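Local atomic coordinates of phycocyanobilin lyase subunit alpha (Nostoc sp. PCC 7120, PDB entry 5N3U), a protein that associates with its partner CpcF to form a phycobiliprotein lyase, and is probably required for attaching the chromophore to the phycocyanin protein CpcA. Residues 34-37 / 38-41; 243-246 / 247-251; 260-263 / 264-267. All blocks are in the same frame, centred on the assembly; numbering follows the deposited sequence.

Contact 1: 34-37 / 38-41; sequences RYYA and AWWL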
loop_
_atom_site.group_PDB
_atom_site.type_symbol
_atom_site.label_atom_id
_atom_site.label_comp_id
_atom_site.label_asym_id
_atom_site.label_seq_id
_atom_site.Cartn_x
_atom_site.Cartn_y
_atom_site.Cartn_z
ATOM N N ARG A 34 17.141 -10.940 12.768
ATOM C CA ARG A 34 17.835 -9.710 13.183
ATOM C C ARG A 34 17.634 -8.588 12.116
ATOM O O ARG A 34 17.407 -7.431 12.453
ATOM C CB ARG A 34 19.350 -9.937 13.224
ATOM C CG ARG A 34 19.787 -10.991 14.192
ATOM C CD ARG A 34 21.306 -11.013 14.160
ATOM N NE ARG A 34 21.782 -11.830 15.264
ATOM C CZ ARG A 34 23.042 -11.870 15.699
ATOM N NH1 ARG A 34 24.004 -11.114 15.149
ATOM N NH2 ARG A 34 23.323 -12.677 16.727
ATOM N N TYR A 35 17.833 -8.947 10.852
ATOM C CA TYR A 35 17.726 -7.979 9.735
ATOM C C TYR A 35 16.341 -7.355 9.726
ATOM O O TYR A 35 16.197 -6.177 9.608
ATOM C CB TYR A 35 18.069 -8.706 8.434
ATOM C CG TYR A 35 18.067 -7.904 7.183
ATOM C CD1 TYR A 35 19.207 -7.215 6.789
ATOM C CD2 TYR A 35 16.929 -7.819 6.355
ATOM C CE1 TYR A 35 19.229 -6.463 5.626
ATOM C CE2 TYR A 35 16.961 -7.087 5.138
ATOM C CZ TYR A 35 18.099 -6.436 4.794
ATOM O OH TYR A 35 18.189 -5.656 3.671
ATOM N N TYR A 36 15.317 -8.172 9.857
ATOM C CA TYR A 36 13.960 -7.729 9.816
ATOM C C TYR A 36 13.686 -6.840 11.003
ATOM O O TYR A 36 13.108 -5.756 10.897
ATOM C CB TYR A 36 13.021 -8.948 9.762
ATOM C CG TYR A 36 11.598 -8.489 9.658
ATOM C CD1 TYR A 36 10.882 -8.229 10.780
ATOM C CD2 TYR A 36 11.007 -8.279 8.417
ATOM C CE1 TYR A 36 9.617 -7.781 10.735
ATOM C CE2 TYR A 36 9.705 -7.826 8.321
ATOM C CZ TYR A 36 9.022 -7.600 9.504
ATOM O OH TYR A 36 7.788 -7.156 9.481
ATOM N N ALA A 37 14.177 -7.245 12.155
ATOM C CA ALA A 37 13.910 -6.468 13.358
ATOM C C ALA A 37 14.510 -5.086 13.338
ATOM O O ALA A 37 13.902 -4.152 13.760
ATOM C CB ALA A 37 14.420 -7.243 14.578
ATOM N N ALA A 38 15.726 -4.945 12.892
ATOM C CA ALA A 38 16.314 -3.645 12.651
ATOM C C ALA A 38 15.528 -2.790 11.682
ATOM O O ALA A 38 15.281 -1.619 12.010
ATOM C CB ALA A 38 17.722 -3.780 12.129
ATOM N N TRP A 39 15.056 -3.338 10.537
ATOM C CA TRP A 39 14.131 -2.573 9.694
ATOM C C TRP A 39 12.865 -2.170 10.434
ATOM O O TRP A 39 12.423 -1.036 10.379
ATOM C CB TRP A 39 13.783 -3.444 8.410
ATOM C CG TRP A 39 12.712 -2.852 7.615
ATOM C CD1 TRP A 39 12.842 -1.954 6.622
ATOM C CD2 TRP A 39 11.341 -3.122 7.721
ATOM N NE1 TRP A 39 11.647 -1.567 6.189
ATOM C CE2 TRP A 39 10.688 -2.262 6.815
ATOM C CE3 TRP A 39 10.594 -3.953 8.534
ATOM C CZ2 TRP A 39 9.311 -2.250 6.641
ATOM C CZ3 TRP A 39 9.192 -3.946 8.377
ATOM C CH2 TRP A 39 8.572 -3.075 7.446
ATOM N N TRP A 40 12.271 -3.113 11.198
ATOM C CA TRP A 40 11.040 -2.837 11.896
ATOM C C TRP A 40 11.174 -1.695 12.891
ATOM O O TRP A 40 10.280 -0.830 13.020
ATOM C CB TRP A 40 10.552 -4.091 12.574
ATOM C CG TRP A 40 9.183 -4.071 13.129
ATOM C CD1 TRP A 40 8.039 -4.550 12.570
ATOM C CD2 TRP A 40 8.827 -3.666 14.458
ATOM N NE1 TRP A 40 6.961 -4.392 13.441
ATOM C CE2 TRP A 40 7.428 -3.828 14.596
ATOM C CE3 TRP A 40 9.546 -3.122 15.513
ATOM C CZ2 TRP A 40 6.744 -3.509 15.781
ATOM C CZ3 TRP A 40 8.847 -2.772 16.703
ATOM C CH2 TRP A 40 7.461 -2.990 16.813
ATOM N N LEU A 41 12.275 -1.676 13.602
ATOM C CA LEU A 41 12.475 -0.620 14.629
ATOM C C LEU A 41 12.523 0.767 14.001
ATOM O O LEU A 41 11.982 1.683 14.542
ATOM C CB LEU A 41 13.745 -0.903 15.395
ATOM C CG LEU A 41 13.703 -2.092 16.374
ATOM C CD1 LEU A 41 15.072 -2.451 16.856
ATOM C CD2 LEU A 41 12.782 -1.745 17.512
#
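Residues 34-41 of helix 31-43 fall in the PBS lyase HEAT-like repeat range, and here Tyr36 meets Trp39 and Trp40, three and four places further on. Both indoles approach the phenol from the same side. Trp39 CE3 sits over one face, offset toward the rim, 4.0 Å above the plane. The closest carbon pair is Trp39 CZ3 with Tyr36 CZ at 3.8 Å, and the ring planes meet obliquely at 49°. Trp40 offers the CD1 corner of its five-membered ring, 4.0 Å from Tyr36 CE1. In Tyr36, CG stands opposite the backbone N (chi1 -178°), which leans the ring forward, toward the following turn, and its hydroxyl ends 3.7 Å from Trp39 CZ3. That hydroxyl is hydrogen-bonded to Asn13. Underneath runs ordinary helix bonding: Trp40 N donates to Tyr36 O at 2.8 Å, Ala38 N to Arg34 O at 3.0 Å and Leu41 N to Ala37 O at 3.0 Å. Tyr36 O also meets the edge of the Trp39 indole in its plane. Replacing Tyr36 with an alanine would probably cost Trp39 its face contact and Trp40 CD1 its packing, and leave Asn13 without its hydroxyl partner. Around this turn, Trp40 stacks on Tyr44 and packs on helix 19-25, Ala38 touches helix 72-83, and Tyr36 and Trp39 rest on Ala103 and Thr104 of the lyase beta subunit. An aromatic cluster on a helix wedged between its neighbours and a partner subunit suits the layered, all-helical packing of HEAT-like proteins.

Contact 2: 243-246 / 247-251; sequences ALKG and LLEHQ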
loop_
_atom_site.group_PDB
_atom_site.type_symbol
_atom_site.label_atom_id
_atom_site.label_comp_id
_atom_site.label_asym_id
_atom_site.label_seq_id
_atom_site.Cartn_x
_atom_site.Cartn_y
_atom_site.Cartn_z
ATOM N N ALA A 243 7.314 19.255 0.396
ATOM C CA ALA A 243 8.083 20.426 -0.048
ATOM C C ALA A 243 7.446 21.710 0.454
ATOM O O ALA A 243 8.101 22.521 1.125
ATOM C CB ALA A 243 8.156 20.391 -1.535
ATOM N N LEU A 244 6.126 21.827 0.282
ATOM C CA LEU A 244 5.389 23.017 0.775
ATOM C C LEU A 244 5.456 23.169 2.237
ATOM O O LEU A 244 5.640 24.244 2.772
ATOM C CB LEU A 244 3.943 23.072 0.218
ATOM C CG LEU A 244 3.876 23.202 -1.285
ATOM C CD1 LEU A 244 2.493 22.956 -1.932
ATOM C CD2 LEU A 244 4.372 24.620 -1.671
ATOM N N LYS A 245 5.406 22.065 2.944
ATOM C CA LYS A 245 5.534 22.139 4.361
ATOM C C LYS A 245 6.863 22.753 4.773
ATOM O O LYS A 245 6.934 23.449 5.777
ATOM C CB LYS A 245 5.546 20.708 4.910
ATOM C CG LYS A 245 5.818 20.608 6.350
ATOM C CD LYS A 245 5.953 19.142 6.695
ATOM C CE LYS A 245 5.790 18.909 8.159
ATOM N NZ LYS A 245 7.087 19.112 8.809
ATOM N N GLY A 246 7.929 22.408 4.072
ATOM C CA GLY A 246 9.252 22.969 4.432
ATOM C C GLY A 246 9.277 24.457 4.112
ATOM O O GLY A 246 9.783 25.279 4.846
ATOM N N LEU A 247 8.667 24.834 3.041
ATOM C CA LEU A 247 8.552 26.259 2.749
ATOM C C LEU A 247 7.773 27.006 3.847
ATOM O O LEU A 247 8.181 28.073 4.327
ATOM C CB LEU A 247 7.908 26.452 1.400
ATOM C CG LEU A 247 8.816 26.629 0.231
ATOM C CD1 LEU A 247 9.619 25.387 -0.082
ATOM C CD2 LEU A 247 8.028 26.985 -1.012
ATOM N N LEU A 248 6.708 26.391 4.313
ATOM C CA LEU A 248 5.862 26.958 5.308
ATOM C C LEU A 248 6.591 27.111 6.588
ATOM O O LEU A 248 6.557 28.156 7.233
ATOM C CB LEU A 248 4.597 26.046 5.498
ATOM C CG LEU A 248 3.615 26.491 6.578
ATOM C CD1 LEU A 248 3.264 27.959 6.347
ATOM C CD2 LEU A 248 2.356 25.623 6.525
ATOM N N GLU A 249 7.303 26.104 6.972
ATOM C CA GLU A 249 8.069 26.190 8.181
ATOM C C GLU A 249 9.144 27.292 8.188
ATOM O O GLU A 249 9.398 27.888 9.228
ATOM C CB GLU A 249 8.725 24.876 8.467
ATOM C CG GLU A 249 7.754 23.801 8.877
ATOM C CD GLU A 249 8.428 22.451 8.814
ATOM O OE1 GLU A 249 9.211 22.203 7.849
ATOM O OE2 GLU A 249 8.190 21.632 9.723
ATOM N N HIS A 250 9.731 27.578 7.044
ATOM C CA HIS A 250 10.696 28.701 6.930
ATOM C C HIS A 250 10.009 30.076 7.080
ATOM O O HIS A 250 10.553 30.966 7.677
ATOM C CB HIS A 250 11.393 28.602 5.556
ATOM C CG HIS A 250 12.470 29.626 5.314
ATOM N ND1 HIS A 250 12.473 30.462 4.209
ATOM C CD2 HIS A 250 13.612 29.903 5.991
ATOM C CE1 HIS A 250 13.560 31.217 4.226
ATOM N NE2 HIS A 250 14.262 30.905 5.301
ATOM N N GLN A 251 8.801 30.218 6.542
ATOM C CA GLN A 251 8.005 31.418 6.686
ATOM C C GLN A 251 7.339 31.592 8.032
ATOM O O GLN A 251 6.612 32.571 8.202
ATOM C CB GLN A 251 6.890 31.459 5.642
ATOM C CG GLN A 251 7.336 31.476 4.203
ATOM C CD GLN A 251 8.395 32.529 3.963
ATOM O OE1 GLN A 251 9.504 32.242 3.477
ATOM N NE2 GLN A 251 8.094 33.744 4.382
#
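Lys245 and Glu249, one turn apart on helix 237-250, close a salt bridge in which Lys245 NZ donates to Glu249 OE2 at 2.9 Å. The ammonium comes down on the carboxylate from above, 51° out of its plane. The lysine runs extended as far as CE and then bends at its last torsion (chi4 -85°), and that bend swings NZ across to the glutamate. On the way the two chains cross at a slant, Lys245 CG lying 4.0 Å from Glu249 CD. In Glu249, CG beside the backbone N (chi1 -70°) sends the extended acid back along the preceding turn, with OE1 3.5 Å from Gly246 CA. The main-chain bond from Glu249 N to Lys245 O, at 2.9 Å, sets the spacing of the pair; its neighbour in the helix runs from Leu248 N to Leu244 O at 2.9 Å. Away from the charges the leucines pack. Leu244 CD2 lies 4.4 Å from Leu247 CD2, and both residues press on Ile230 of helix 227-232, while Leu248 faces Ala265 and Val268 of helix 263-273. Further out stands the lyase beta subunit. Its Glu187 makes a second salt bridge to Lys245 NZ, and its Trp151 adds a cation-pi contact. With two carboxylates and an indole about it, the buried lysine would be expected to keep its positive charge. The result is a classic i, i+4 helix salt bridge, extended across a subunit interface on a helix whose apolar flanks pack against its neighbours in an all-helical, HEAT-type fold.

Contact 3: 260-263 / 264-267; sequences SISD and QAIR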
loop_
_atom_site.group_PDB
_atom_site.type_symbol
_atom_site.label_atom_id
_atom_site.label_comp_id
_atom_site.label_asym_id
_atom_site.label_seq_id
_atom_site.Cartn_x
_atom_site.Cartn_y
_atom_site.Cartn_z
ATOM N N SER A 260 2.035 33.831 14.681
ATOM C CA SER A 260 0.941 34.109 13.746
ATOM C C SER A 260 1.275 34.243 12.199
ATOM O O SER A 260 2.225 33.607 11.752
ATOM C CB SER A 260 0.048 35.172 14.371
ATOM O OG SER A 260 -0.576 34.533 15.510
ATOM N N ILE A 261 0.502 34.955 11.361
ATOM C CA ILE A 261 0.426 34.556 9.922
ATOM C C ILE A 261 0.719 35.595 8.830
ATOM O O ILE A 261 -0.172 36.365 8.422
ATOM C CB ILE A 261 -0.976 33.913 9.604
ATOM C CG1 ILE A 261 -1.253 32.692 10.507
ATOM C CG2 ILE A 261 -1.073 33.440 8.166
ATOM C CD1 ILE A 261 -0.184 31.608 10.513
ATOM N N SER A 262 1.925 35.529 8.255
ATOM C CA SER A 262 2.254 36.373 7.086
ATOM C C SER A 262 1.467 35.965 5.871
ATOM O O SER A 262 1.005 34.836 5.769
ATOM C CB SER A 262 3.740 36.303 6.741
ATOM O OG SER A 262 3.997 35.273 5.808
ATOM N N ASP A 263 1.409 36.846 4.895
ATOM C CA ASP A 263 0.763 36.554 3.628
ATOM C C ASP A 263 1.535 35.533 2.793
ATOM O O ASP A 263 0.966 34.891 1.891
ATOM C CB ASP A 263 0.603 37.846 2.837
ATOM C CG ASP A 263 -0.079 38.951 3.688
ATOM O OD1 ASP A 263 -1.332 38.954 3.791
ATOM O OD2 ASP A 263 0.666 39.746 4.328
ATOM N N GLN A 264 2.831 35.402 3.069
ATOM C CA GLN A 264 3.629 34.353 2.416
ATOM C C GLN A 264 3.250 32.920 2.945
ATOM O O GLN A 264 3.124 32.014 2.199
ATOM C CB GLN A 264 5.123 34.620 2.667
ATOM C CG GLN A 264 5.648 35.934 2.076
ATOM C CD GLN A 264 5.669 35.927 0.564
ATOM O OE1 GLN A 264 4.951 35.171 -0.107
ATOM N NE2 GLN A 264 6.533 36.769 -0.002
ATOM N N ALA A 265 3.088 32.777 4.243
ATOM C CA ALA A 265 2.613 31.549 4.825
ATOM C C ALA A 265 1.229 31.184 4.294
ATOM O O ALA A 265 0.994 30.060 3.873
ATOM C CB ALA A 265 2.576 31.694 6.307
ATOM N N ILE A 266 0.311 32.152 4.255
ATOM C CA ILE A 266 -0.994 31.905 3.722
ATOM C C ILE A 266 -0.917 31.464 2.317
ATOM O O ILE A 266 -1.639 30.552 1.902
ATOM C CB ILE A 266 -1.895 33.184 3.781
ATOM C CG1 ILE A 266 -2.281 33.428 5.227
ATOM C CG2 ILE A 266 -3.175 33.031 3.004
ATOM C CD1 ILE A 266 -2.649 34.886 5.557
ATOM N N ARG A 267 -0.100 32.130 1.535
ATOM C CA ARG A 267 0.067 31.753 0.133
ATOM C C ARG A 267 0.469 30.247 -0.016
ATOM O O ARG A 267 -0.044 29.535 -0.880
ATOM C CB ARG A 267 1.196 32.605 -0.446
ATOM C CG ARG A 267 1.701 32.236 -1.831
ATOM C CD ARG A 267 3.079 32.898 -1.940
ATOM N NE ARG A 267 3.790 32.587 -3.169
ATOM C CZ ARG A 267 5.070 32.915 -3.366
ATOM N NH1 ARG A 267 5.761 33.565 -2.427
ATOM N NH2 ARG A 267 5.674 32.543 -4.478
#
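Ser262 is the N-cap of helix 263-273, and its hydroxyl oxygen reaches two amides of the first turn. Ala265 N donates to Ser262 OG at 3.1 Å in an almost straight bond (169°). Gln264 N lies at 3.0 Å from the same OG, but its N-H points well off line (121°), and that bond is weak. The first torsion of Ser262, at 91°, turns OG forward, over the opening turn, where it takes up amides that have no earlier turn to bond to. Next in line, Ile266 N donates to Ser262 O at 3.2 Å, and the regular i, i+4 bonding of an alpha helix is under way. Ile261, just before the cap, and Ile266, in the first full turn, occupy the positions of a hydrophobic staple; the model sets them implausibly close, so their exact fit is doubtful. Ile261 packs on Leu195 and Ile266 on Leu196 of the lyase beta subunit. On another flank Gln264 bends at its second torsion and offers OE1 to Arg267 NH1 at 2.9 Å, the oxygen lying at the edge of the guanidinium. Arg267 NE is paired with Glu228 in a salt bridge.

In the fold
Contacts 1 and 2 are buried, each within a single helix, whereas contact 3 lies at the surface, where helix 263-273 begins. Contact 1 sits apart near the N-terminal end of the chain, its centre about 32 Å from that of contact 2. Contacts 2 and 3 are on consecutive helices and touch: Leu248 CD1 comes within 3.8 Å of Ala265 CB, and Gln251 packs on Gln264. Their chemistry follows their place, with an aromatic cluster in contact 1, an ion pair amid leucines in contact 2 and a polar helix cap in contact 3. All three meet the beta subunit, with packing in all three and, in contact 2, charged pairing as well.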